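Local coordinates for protein beta-glucuronidase (uncultured Clostridium sp., PDB 6U7J) that hydrolyses beta-D-glucuronides and, as a gut microbial glycoside hydrolase of family 2, probably releases estrogens from their glucuronide conjugates, at residues G305-S310 against T339-Y344; W551-F556 against G571-E576. One frame throughout, in Å; residues are numbered along the deposited sequence.

Interaction 1: residues G305-S310 against T339-Y344; sequences GKHEDS and TSHYPY
Tyr-342 reaches with its hydroxyl into the angle between the His-307 ring and the backbone of Glu-308, joining the loops that follow two adjacent parallel strands of the TIM barrel, 297-305 and 336-338. Tyr-342 OH lies near the plane of the imidazole, 2.4 Å from His-307 ND1 in a hydrogen bond modelled as very short, so that its exact length is doubtful; either partner could donate. The same oxygen accepts the N-H of Glu-308 (N to OH 2.9 Å, 157° at the hydrogen), and Lys-315 is a further partner, with these three groups round one buried phenol oxygen. A chi1 of 41° sets Tyr-342 CG between the backbone N and the carbonyl carbon, the setting from which the ring carries OH to His-307.

Aromatic contacts group His-307, His-341 and Tyr-342. The two imidazoles meet obliquely, His-307 CE1 3.9 Å from His-341 CD2, while His-341 ND1 is hydrogen-bonded to Glu-362.

Apolar packing centres on Tyr-344. Thr-339 CB lies over one face of its ring and Glu-308 CG over the opposite one, a CH-pi contact of 4.1 Å from CG to the centroid. Beyond CG the Glu-308 chain runs extended, antiparallel to the tyrosine side chain, and its carboxylate plane is only 14° from the ring plane. Arg-186 pairs with OE1 in a salt bridge; the other oxygen, OE2, accepts the backbone N-H of Ala-345 and lies 3.4 Å from Tyr-344 CB.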
loop_
_atom_site.group_PDB
_atom_site.type_symbol
_atom_site.label_atom_id
_atom_site.label_comp_id
_atom_site.label_asym_id
_atom_site.label_seq_id
_atom_site.Cartn_x
_atom_site.Cartn_y
_atom_site.Cartn_z
ATOM N N GLY B 305 7.992 20.023 -14.671
ATOM C CA GLY B 305 8.518 20.808 -13.567
ATOM C C GLY B 305 8.912 19.848 -12.451
ATOM O O GLY B 305 8.264 18.824 -12.234
ATOM N N LYS B 306 10.020 20.154 -11.772
ATOM C CA LYS B 306 10.480 19.271 -10.709
ATOM C C LYS B 306 10.342 19.956 -9.341
ATOM O O LYS B 306 9.541 20.885 -9.164
ATOM C CB LYS B 306 11.920 18.818 -11.011
ATOM C CG LYS B 306 12.058 17.871 -12.225
ATOM C CD LYS B 306 13.540 17.544 -12.558
ATOM C CE LYS B 306 14.012 16.238 -11.897
ATOM N NZ LYS B 306 13.861 16.234 -10.387
ATOM N N HIS B 307 11.097 19.473 -8.370
ATOM C CA HIS B 307 11.255 20.126 -7.078
ATOM C C HIS B 307 12.559 19.607 -6.519
ATOM O O HIS B 307 13.036 18.543 -6.922
ATOM C CB HIS B 307 10.104 19.819 -6.107
ATOM C CG HIS B 307 9.060 20.891 -6.021
ATOM N ND1 HIS B 307 9.341 22.185 -5.621
ATOM C CD2 HIS B 307 7.726 20.853 -6.261
ATOM C CE1 HIS B 307 8.229 22.900 -5.646
ATOM N NE2 HIS B 307 7.236 22.117 -6.034
ATOM N N GLU B 308 13.148 20.367 -5.605
ATOM C CA GLU B 308 14.255 19.842 -4.820
ATOM C C GLU B 308 13.625 19.279 -3.554
ATOM O O GLU B 308 13.225 20.020 -2.646
ATOM C CB GLU B 308 15.317 20.911 -4.574
ATOM C CG GLU B 308 16.130 21.188 -5.858
ATOM C CD GLU B 308 17.322 22.119 -5.633
ATOM O OE1 GLU B 308 17.172 23.122 -4.889
ATOM O OE2 GLU B 308 18.409 21.833 -6.204
ATOM N N ASP B 309 13.498 17.955 -3.522
ATOM C CA ASP B 309 12.711 17.248 -2.520
ATOM C C ASP B 309 13.041 15.765 -2.586
ATOM O O ASP B 309 13.057 15.192 -3.684
ATOM C CB ASP B 309 11.206 17.463 -2.746
ATOM C CG ASP B 309 10.349 16.587 -1.849
ATOM O OD1 ASP B 309 10.207 15.381 -2.131
ATOM O OD2 ASP B 309 9.812 17.101 -0.851
ATOM N N SER B 310 13.305 15.143 -1.437
ATOM C CA SER B 310 13.418 13.691 -1.344
ATOM C C SER B 310 13.239 13.305 0.114
ATOM O O SER B 310 13.178 14.164 0.996
ATOM C CB SER B 310 14.753 13.174 -1.886
ATOM O OG SER B 310 15.823 13.683 -1.110
ATOM N N THR B 339 12.790 24.537 -13.491
ATOM C CA THR B 339 13.229 24.556 -12.096
ATOM C C THR B 339 12.099 25.136 -11.230
ATOM O O THR B 339 12.210 26.205 -10.635
ATOM C CB THR B 339 14.525 25.335 -11.914
ATOM O OG1 THR B 339 14.266 26.736 -11.927
ATOM C CG2 THR B 339 15.522 24.988 -13.008
ATOM N N SER B 340 10.986 24.375 -11.141
ATOM C CA SER B 340 9.733 24.858 -10.624
ATOM C C SER B 340 9.891 25.436 -9.226
ATOM O O SER B 340 10.205 24.739 -8.260
ATOM C CB SER B 340 8.615 23.787 -10.665
ATOM O OG SER B 340 9.124 22.494 -10.401
ATOM N N HIS B 341 9.795 26.761 -9.211
ATOM C CA HIS B 341 9.438 27.722 -8.190
ATOM C C HIS B 341 10.643 28.222 -7.435
ATOM O O HIS B 341 10.486 28.953 -6.485
ATOM C CB HIS B 341 8.316 27.257 -7.282
ATOM C CG HIS B 341 7.202 26.563 -8.031
ATOM N ND1 HIS B 341 6.899 26.874 -9.345
ATOM C CD2 HIS B 341 6.304 25.614 -7.650
ATOM C CE1 HIS B 341 5.904 26.113 -9.752
ATOM N NE2 HIS B 341 5.513 25.355 -8.741
ATOM N N TYR B 342 11.858 27.904 -7.887
ATOM C CA TYR B 342 13.102 28.444 -7.337
ATOM C C TYR B 342 14.284 27.891 -8.125
ATOM O O TYR B 342 14.174 26.832 -8.753
ATOM C CB TYR B 342 13.241 28.062 -5.846
ATOM C CG TYR B 342 12.810 26.648 -5.566
ATOM C CD1 TYR B 342 11.540 26.360 -5.058
ATOM C CD2 TYR B 342 13.657 25.587 -5.815
ATOM C CE1 TYR B 342 11.128 25.043 -4.827
ATOM C CE2 TYR B 342 13.254 24.271 -5.591
ATOM C CZ TYR B 342 11.988 24.004 -5.097
ATOM O OH TYR B 342 11.614 22.700 -4.875
ATOM N N PRO B 343 15.414 28.584 -8.093
ATOM C CA PRO B 343 16.629 28.028 -8.708
ATOM C C PRO B 343 17.089 26.754 -8.005
ATOM O O PRO B 343 16.968 26.618 -6.789
ATOM C CB PRO B 343 17.666 29.159 -8.540
ATOM C CG PRO B 343 16.845 30.403 -8.388
ATOM C CD PRO B 343 15.570 29.998 -7.701
ATOM N N TYR B 344 17.631 25.828 -8.783
ATOM C CA TYR B 344 18.172 24.597 -8.244
ATOM C C TYR B 344 19.670 24.761 -7.984
ATOM O O TYR B 344 20.283 25.771 -8.346
ATOM C CB TYR B 344 17.916 23.423 -9.202
ATOM C CG TYR B 344 16.445 23.032 -9.372
ATOM C CD1 TYR B 344 15.444 23.640 -8.608
ATOM C CD2 TYR B 344 16.064 22.053 -10.301
ATOM C CE1 TYR B 344 14.104 23.286 -8.755
ATOM C CE2 TYR B 344 14.721 21.694 -10.469
ATOM C CZ TYR B 344 13.748 22.312 -9.691
ATOM O OH TYR B 344 12.416 21.972 -9.847
#

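Interaction 2: residues W551-F556 against G571-E576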
loop_
_atom_site.group_PDB
_atom_site.type_symbol
_atom_site.label_atom_id
_atom_site.label_comp_id
_atom_site.label_asym_id
_atom_site.label_seq_id
_atom_site.Cartn_x
_atom_site.Cartn_y
_atom_site.Cartn_z
ATOM N N TRP B 551 2.856 17.796 -14.552
ATOM C CA TRP B 551 3.201 18.285 -13.231
ATOM C C TRP B 551 3.451 17.138 -12.274
ATOM O O TRP B 551 2.639 16.209 -12.148
ATOM C CB TRP B 551 2.179 19.215 -12.605
ATOM C CG TRP B 551 2.628 19.577 -11.184
ATOM C CD1 TRP B 551 1.970 19.303 -10.018
ATOM C CD2 TRP B 551 3.860 20.226 -10.800
ATOM N NE1 TRP B 551 2.693 19.769 -8.939
ATOM C CE2 TRP B 551 3.850 20.344 -9.388
ATOM C CE3 TRP B 551 4.945 20.752 -11.513
ATOM C CZ2 TRP B 551 4.885 20.956 -8.677
ATOM C CZ3 TRP B 551 5.989 21.365 -10.802
ATOM C CH2 TRP B 551 5.949 21.459 -9.400
ATOM N N ALA B 552 4.571 17.280 -11.572
ATOM C CA ALA B 552 5.181 16.378 -10.628
ATOM C C ALA B 552 5.872 15.283 -11.419
ATOM O O ALA B 552 5.250 14.337 -11.923
ATOM C CB ALA B 552 4.175 15.881 -9.609
ATOM N N PHE B 553 7.167 15.517 -11.618
ATOM C CA PHE B 553 8.116 14.443 -11.862
ATOM C C PHE B 553 7.965 13.354 -10.805
ATOM O O PHE B 553 7.814 12.172 -11.133
ATOM C CB PHE B 553 9.534 15.027 -11.862
ATOM C CG PHE B 553 10.608 14.011 -12.027
ATOM C CD1 PHE B 553 11.391 13.634 -10.944
ATOM C CD2 PHE B 553 10.838 13.423 -13.268
ATOM C CE1 PHE B 553 12.386 12.683 -11.091
ATOM C CE2 PHE B 553 11.830 12.463 -13.429
ATOM C CZ PHE B 553 12.612 12.098 -12.342
ATOM N N ALA B 554 7.982 13.746 -9.527
ATOM C CA ALA B 554 7.946 12.818 -8.404
ATOM C C ALA B 554 7.067 13.377 -7.290
ATOM O O ALA B 554 7.000 14.594 -7.082
ATOM C CB ALA B 554 9.357 12.548 -7.833
ATOM N N ASP B 555 6.382 12.472 -6.587
ATOM C CA ASP B 555 5.676 12.833 -5.365
ATOM C C ASP B 555 6.613 13.644 -4.471
ATOM O O ASP B 555 7.795 13.320 -4.353
ATOM C CB ASP B 555 5.190 11.560 -4.641
ATOM C CG ASP B 555 4.150 10.741 -5.466
ATOM O OD1 ASP B 555 3.561 11.274 -6.421
ATOM O OD2 ASP B 555 3.913 9.545 -5.154
ATOM N N PHE B 556 6.103 14.726 -3.876
ATOM C CA PHE B 556 6.923 15.616 -3.047
ATOM C C PHE B 556 6.105 16.123 -1.869
ATOM O O PHE B 556 4.875 16.038 -1.856
ATOM C CB PHE B 556 7.465 16.807 -3.851
ATOM C CG PHE B 556 6.394 17.697 -4.405
ATOM C CD1 PHE B 556 5.937 18.799 -3.672
ATOM C CD2 PHE B 556 5.863 17.457 -5.682
ATOM C CE1 PHE B 556 4.940 19.625 -4.185
ATOM C CE2 PHE B 556 4.868 18.289 -6.206
ATOM C CZ PHE B 556 4.406 19.373 -5.467
ATOM N N GLY B 571 3.017 13.080 -8.731
ATOM C CA GLY B 571 4.205 12.501 -9.335
ATOM C C GLY B 571 3.907 11.406 -10.351
ATOM O O GLY B 571 3.007 10.576 -10.149
ATOM N N ILE B 572 4.631 11.435 -11.473
ATOM C CA ILE B 572 4.665 10.307 -12.396
ATOM C C ILE B 572 5.524 9.203 -11.799
ATOM O O ILE B 572 5.294 8.014 -12.051
ATOM C CB ILE B 572 5.182 10.770 -13.779
ATOM C CG1 ILE B 572 4.088 11.510 -14.553
ATOM C CG2 ILE B 572 5.644 9.622 -14.631
ATOM C CD1 ILE B 572 2.691 10.873 -14.434
ATOM N N PHE B 573 6.509 9.578 -10.984
ATOM C CA PHE B 573 7.304 8.657 -10.190
ATOM C C PHE B 573 6.995 8.845 -8.701
ATOM O O PHE B 573 6.511 9.899 -8.266
ATOM C CB PHE B 573 8.799 8.881 -10.453
ATOM C CG PHE B 573 9.213 8.637 -11.878
ATOM C CD1 PHE B 573 9.540 7.357 -12.311
ATOM C CD2 PHE B 573 9.289 9.693 -12.785
ATOM C CE1 PHE B 573 9.922 7.125 -13.634
ATOM C CE2 PHE B 573 9.684 9.480 -14.107
ATOM C CZ PHE B 573 9.992 8.189 -14.535
ATOM N N THR B 574 7.262 7.810 -7.913
ATOM C CA THR B 574 7.096 7.967 -6.470
ATOM C C THR B 574 8.206 8.860 -5.922
ATOM O O THR B 574 9.157 9.221 -6.634
ATOM C CB THR B 574 7.121 6.614 -5.771
ATOM O OG1 THR B 574 8.439 6.056 -5.892
ATOM C CG2 THR B 574 6.079 5.645 -6.407
ATOM N N ARG B 575 8.091 9.215 -4.633
ATOM C CA ARG B 575 9.152 10.008 -4.018
ATOM C C ARG B 575 10.461 9.241 -4.046
ATOM O O ARG B 575 11.541 9.844 -4.083
ATOM C CB ARG B 575 8.793 10.399 -2.578
ATOM C CG ARG B 575 9.626 11.570 -2.008
ATOM C CD ARG B 575 8.961 12.148 -0.771
ATOM N NE ARG B 575 9.473 13.461 -0.358
ATOM C CZ ARG B 575 9.633 13.840 0.901
ATOM N NH1 ARG B 575 9.354 12.996 1.891
ATOM N NH2 ARG B 575 10.071 15.061 1.172
ATOM N N GLU B 576 10.381 7.913 -4.073
ATOM C CA GLU B 576 11.556 7.057 -4.111
ATOM C C GLU B 576 11.963 6.687 -5.540
ATOM O O GLU B 576 12.735 5.743 -5.735
ATOM C CB GLU B 576 11.300 5.815 -3.256
ATOM C CG GLU B 576 11.035 6.154 -1.755
ATOM C CD GLU B 576 9.609 6.648 -1.494
ATOM O OE1 GLU B 576 8.686 6.297 -2.276
ATOM O OE2 GLU B 576 9.405 7.389 -0.510
HETATM O O HOH W 1 5.620 8.760 -3.079
#
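Phe-553 and Phe-573 meet obliquely, their planes at 47° and their centroids 5.2 Å apart. Phe-573 CD2 sits above one face of the Phe-553 ring, shifted toward its rim, and the nearest carbons are the two CE2 atoms at 3.7 Å. Although Phe-553 CB points away from 571-576, CG opposite the backbone N (chi1 177°) lets the far end of the ring come back to Phe-573. The edge of Phe-573 is turned to the Phe-553 carbonyl oxygen, which also accepts the N-H of Phe-573 itself (N to O 2.9 Å). Leu-328 of helix 319-332 touches both side chains.

Round this pair the backbones form a single beta bridge, Ala-554 with Phe-573, within the long loop that links the last barrel strand, 545-551, to helix 581-592 of the TIM barrel. Asp-555 N returns a bond to Phe-573 O (3.1 Å), and Ile-572 N donates to Ala-552 O (3.0 Å). Gly-571 is pressed against 551-556, with its CA 3.4 Å from Ala-552 CB, tighter than normal carbon contact.

Asp-555 turns its carboxylate back across 571-576: OD1 is salt-bridged to Lys-580, and OD2 takes a hydrogen from a water that in turn accepts the backbone N-H of Arg-575. The Arg-575 side chain stretches alongside, extended from CG to NE, its CG 3.5 Å from Asp-555 O.

Overall arrangement
Interactions 1 and 2 sit side by side where the barrel closes, their centres about 12 Å apart. Interaction 1 joins the loops after strands 297-305 and 336-338; interaction 2, which comes later in the chain, lies within the loop after strand 545-551. Strand 297-305 pairs in parallel with both other strands. A salt bridge ties the contacts directly, Asp-309 OD1 to Arg-575 NE at 2.7 Å, and the His-307 ring meets those of Trp-551 and Phe-556. The loops after the first and last barrel strands thus meet, and both contacts touch helix 319-332, interaction 1 through Lys-306 and Asp-325. They lie at the C-terminal ends of the strands, where TIM-barrel hydrolases generally carry the active site.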